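Local coordinates for anthranilate-CoA ligase (Stigmatella aurantiaca, PDB 4WV3), which is a CoA ligase of the ANL superfamily, with an AMP-binding region followed by a smaller C-terminal domain, at residues Leu6-Asn11 / Ala162-Arg166; Val81-Ala85 / Leu159-Gln163. One frame throughout, in Å; residues are numbered along the deposited sequence.

Both contacts lie near the outside of the AMP-binding part of the molecule, with centres about 26 Å from the centre of the chain and 10 Å from each other. They share the loop between helix 148-152 and strand 169-175, which meets the N-terminal loop in interaction 1 and the end of helix 71-83 in interaction 2. Each mixes buried and exposed residues. Interaction 1 buries more surface, 528 against 300 Å², and uses rings, a guanidinium and a serine hydroxyl between two irregular segments. Interaction 2 is simpler: a helix-end carbonyl, one long lysine, a leucine and two alanines. Asn11 joins them, its ND2 probably hydrogen-bonded to Val81 O.

Interaction 1: Leu6-Asn11 / Ala162-Arg166; sequences LPLYYN and AQSHR
The face of the Tyr9 ring receives the edge of the His165 ring, an edge-to-face pair with centroids 5.6 Å apart and planes at 59°; at the Tyr9 edge, near its plane, lies Gln163 O. The N-terminal loop before helix 14-17 here runs beside the loop leading into strand 169-175, which holds an inverse gamma turn centred on Gln163. One His165 face carries Leu8 O, 3.6 Å above the plane and over its centre. The Arg166 guanidinium has Leu8 CD1 over one face, offset toward the rim, and Pro7 O at its edge, where Arg166 NH1 makes a weak bond of 3.4 Å. Arg166 N donates to Leu8 O (3.0 Å, 161° at the hydrogen); the same carbonyl oxygen thus meets both a backbone N-H and the imidazole face. His165 ND1 has its own partner, the backbone N of Glu167. The Arg166 chain, extended from CG to NE, runs past Leu6, with CD 3.9 Å from Leu6 CB. On the inner side, Tyr10 CB packs on Arg166 CB, while Asn11 OD1 caps Val13 N. Ser164 OG accepts a weak bond from Asn11 ND2 (3.2 Å) and donates to Tyr10 O at 2.8 Å, from 46° out of that carbonyl's plane.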
# COMPACT_ATOMS: atom_id res chain seq x y z
N LEU A 6 -6.84 -12.96 21.46
CA LEU A 6 -8.13 -12.43 21.05
C LEU A 6 -9.25 -13.37 21.50
O LEU A 6 -9.02 -14.56 21.70
CB LEU A 6 -8.18 -12.28 19.53
CG LEU A 6 -7.25 -11.24 18.91
CD1 LEU A 6 -7.26 -11.35 17.40
CD2 LEU A 6 -7.65 -9.84 19.35
N PRO A 7 -10.46 -12.82 21.68
CA PRO A 7 -11.61 -13.69 21.93
C PRO A 7 -11.91 -14.53 20.69
O PRO A 7 -11.68 -14.06 19.57
CB PRO A 7 -12.75 -12.70 22.19
CG PRO A 7 -12.31 -11.43 21.53
CD PRO A 7 -10.83 -11.39 21.69
N LEU A 8 -12.40 -15.75 20.88
CA LEU A 8 -12.68 -16.65 19.77
C LEU A 8 -13.65 -16.02 18.78
O LEU A 8 -13.52 -16.18 17.57
CB LEU A 8 -13.24 -17.98 20.28
CG LEU A 8 -13.41 -19.09 19.24
CD1 LEU A 8 -12.06 -19.48 18.65
CD2 LEU A 8 -14.10 -20.30 19.84
N TYR A 9 -14.62 -15.28 19.31
CA TYR A 9 -15.54 -14.52 18.48
C TYR A 9 -15.19 -13.03 18.55
O TYR A 9 -15.39 -12.38 19.58
CB TYR A 9 -16.99 -14.76 18.90
CG TYR A 9 -17.49 -16.14 18.53
CD1 TYR A 9 -17.27 -17.23 19.37
CD2 TYR A 9 -18.18 -16.35 17.35
CE1 TYR A 9 -17.73 -18.49 19.03
CE2 TYR A 9 -18.64 -17.61 17.00
CZ TYR A 9 -18.41 -18.67 17.85
OH TYR A 9 -18.87 -19.92 17.51
N TYR A 10 -14.67 -12.51 17.45
CA TYR A 10 -14.21 -11.13 17.40
C TYR A 10 -14.69 -10.43 16.14
O TYR A 10 -14.77 -11.05 15.07
CB TYR A 10 -12.68 -11.09 17.47
CG TYR A 10 -12.07 -9.71 17.28
CD1 TYR A 10 -11.95 -8.83 18.35
CD2 TYR A 10 -11.61 -9.30 16.04
CE1 TYR A 10 -11.39 -7.58 18.18
CE2 TYR A 10 -11.06 -8.05 15.86
CZ TYR A 10 -10.95 -7.19 16.94
OH TYR A 10 -10.40 -5.94 16.77
N ASN A 11 -15.02 -9.15 16.26
CA ASN A 11 -15.39 -8.34 15.11
C ASN A 11 -14.47 -7.14 15.00
O ASN A 11 -14.19 -6.46 15.99
CB ASN A 11 -16.85 -7.89 15.21
CG ASN A 11 -17.40 -7.41 13.88
OD1 ASN A 11 -17.09 -6.31 13.43
ND2 ASN A 11 -18.24 -8.23 13.25
N ALA A 162 -22.22 -8.41 14.52
CA ALA A 162 -22.49 -9.79 14.15
C ALA A 162 -21.60 -10.75 14.94
O ALA A 162 -20.46 -10.43 15.27
CB ALA A 162 -22.28 -9.99 12.66
N GLN A 163 -22.13 -11.93 15.24
CA GLN A 163 -21.39 -12.94 15.99
C GLN A 163 -20.35 -13.61 15.10
O GLN A 163 -20.44 -14.80 14.81
CB GLN A 163 -22.35 -13.99 16.56
CG GLN A 163 -23.50 -13.41 17.37
CD GLN A 163 -24.50 -14.47 17.79
OE1 GLN A 163 -24.19 -15.66 17.82
NE2 GLN A 163 -25.72 -14.03 18.11
N SER A 164 -19.37 -12.83 14.66
CA SER A 164 -18.36 -13.32 13.74
C SER A 164 -17.20 -14.00 14.47
O SER A 164 -16.72 -13.50 15.49
CB SER A 164 -17.82 -12.17 12.88
OG SER A 164 -17.21 -11.18 13.67
N HIS A 165 -16.77 -15.13 13.94
CA HIS A 165 -15.57 -15.79 14.42
C HIS A 165 -14.40 -14.87 14.09
O HIS A 165 -14.46 -14.13 13.10
CB HIS A 165 -15.39 -17.14 13.73
CG HIS A 165 -14.43 -18.06 14.41
ND1 HIS A 165 -13.06 -17.90 14.33
CD2 HIS A 165 -14.64 -19.16 15.17
CE1 HIS A 165 -12.47 -18.86 15.02
NE2 HIS A 165 -13.40 -19.64 15.54
N ARG A 166 -13.35 -14.90 14.90
CA ARG A 166 -12.20 -14.04 14.65
C ARG A 166 -11.47 -14.43 13.37
O ARG A 166 -10.67 -13.67 12.83
CB ARG A 166 -11.24 -14.02 15.84
CG ARG A 166 -10.51 -15.33 16.09
CD ARG A 166 -9.39 -15.13 17.11
NE ARG A 166 -8.65 -16.36 17.36
CZ ARG A 166 -8.64 -17.00 18.53
NH1 ARG A 166 -9.34 -16.53 19.55
NH2 ARG A 166 -7.93 -18.11 18.67

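Interaction 2: Val81-Ala85 / Leu159-Gln163; sequences VKLGA and LEAAQ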
# COMPACT_ATOMS: atom_id res chain seq x y z
N VAL A 81 -18.31 -4.16 7.94
CA VAL A 81 -17.60 -5.09 8.82
C VAL A 81 -18.42 -5.48 10.04
O VAL A 81 -18.49 -6.65 10.41
CB VAL A 81 -16.24 -4.50 9.27
CG1 VAL A 81 -15.62 -5.36 10.36
CG2 VAL A 81 -15.30 -4.38 8.08
N LYS A 82 -19.06 -4.49 10.67
CA LYS A 82 -19.88 -4.73 11.85
C LYS A 82 -21.05 -5.66 11.55
O LYS A 82 -21.50 -6.42 12.40
CB LYS A 82 -20.40 -3.41 12.42
CG LYS A 82 -21.18 -3.56 13.71
CD LYS A 82 -21.43 -2.22 14.37
CE LYS A 82 -22.17 -2.39 15.68
NZ LYS A 82 -22.31 -1.10 16.41
N LEU A 83 -21.54 -5.59 10.31
CA LEU A 83 -22.68 -6.40 9.90
C LEU A 83 -22.27 -7.84 9.65
O LEU A 83 -23.12 -8.73 9.55
CB LEU A 83 -23.31 -5.80 8.64
CG LEU A 83 -24.75 -6.21 8.35
CD1 LEU A 83 -25.62 -5.83 9.54
CD2 LEU A 83 -25.25 -5.56 7.08
N GLY A 84 -20.97 -8.08 9.56
CA GLY A 84 -20.45 -9.40 9.27
C GLY A 84 -20.28 -9.62 7.78
O GLY A 84 -19.91 -10.70 7.33
N ALA A 85 -20.55 -8.57 7.01
CA ALA A 85 -20.39 -8.62 5.56
C ALA A 85 -18.94 -8.35 5.19
O ALA A 85 -18.16 -7.87 6.01
CB ALA A 85 -21.32 -7.62 4.89
N LEU A 159 -26.82 -0.50 16.53
CA LEU A 159 -26.66 -1.75 15.79
C LEU A 159 -25.88 -2.76 16.62
O LEU A 159 -24.92 -2.40 17.31
CB LEU A 159 -25.95 -1.49 14.46
CG LEU A 159 -25.64 -2.71 13.58
CD1 LEU A 159 -26.93 -3.38 13.14
CD2 LEU A 159 -24.80 -2.31 12.38
N GLU A 160 -26.28 -4.02 16.55
CA GLU A 160 -25.56 -5.09 17.22
C GLU A 160 -24.53 -5.71 16.28
O GLU A 160 -24.85 -6.05 15.14
CB GLU A 160 -26.52 -6.17 17.73
CG GLU A 160 -27.42 -5.72 18.87
CD GLU A 160 -26.71 -5.67 20.21
OE1 GLU A 160 -25.49 -5.97 20.25
OE2 GLU A 160 -27.36 -5.33 21.22
N ALA A 161 -23.30 -5.86 16.76
CA ALA A 161 -22.24 -6.46 15.97
C ALA A 161 -22.54 -7.94 15.72
O ALA A 161 -23.05 -8.63 16.61
CB ALA A 161 -20.90 -6.29 16.65
N ALA A 162 -22.22 -8.41 14.52
CA ALA A 162 -22.49 -9.79 14.15
C ALA A 162 -21.60 -10.75 14.94
O ALA A 162 -20.46 -10.43 15.27
CB ALA A 162 -22.28 -9.99 12.66
N GLN A 163 -22.13 -11.93 15.24
CA GLN A 163 -21.39 -12.94 15.99
C GLN A 163 -20.35 -13.61 15.10
O GLN A 163 -20.44 -14.80 14.81
CB GLN A 163 -22.35 -13.99 16.56
CG GLN A 163 -23.50 -13.41 17.37
CD GLN A 163 -24.50 -14.47 17.79
OE1 GLN A 163 -24.19 -15.66 17.82
NE2 GLN A 163 -25.72 -14.03 18.11
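Ala162 N and Lys82 O form the backbone hydrogen bond of this contact, 3.0 Å long with 163° at the hydrogen. The acceptor is in the last turn of helix 71-83, which ends in a Schellman motif: Gly84 adopts a positive phi (91°), and Gly84 N bonds back to Val81 O. A second polar link is weak, from Lys82 NZ to Leu159 O at 3.1 Å. The stronger partner of that amine is Glu17, in a salt bridge; Asn46 OD1 is hydrogen-bonded to it as well, so several oxygens gather round one ammonium group. The apolar contacts follow the lysine's methylenes. With CG anti to the backbone N (chi1 -176°) and the chain extended beyond it, Lys82 runs alongside Leu159, their ends pointing opposite ways, with Lys82 CD 3.9 Å from Leu159 CD2. Further back, Lys82 CG lies 4.0 Å from Ala161 CB. Ala162 CB points at the helix end and approaches Leu83 O to 3.5 Å. Within the fold, helix 71-83 connects the adjacent parallel strands 62-66 and 86-89 as a beta-alpha-beta crossover, and helix 38-54 lies against both segments, touching Leu83 through Leu52 and Lys53 and Leu159 through Asn46 and Asn50.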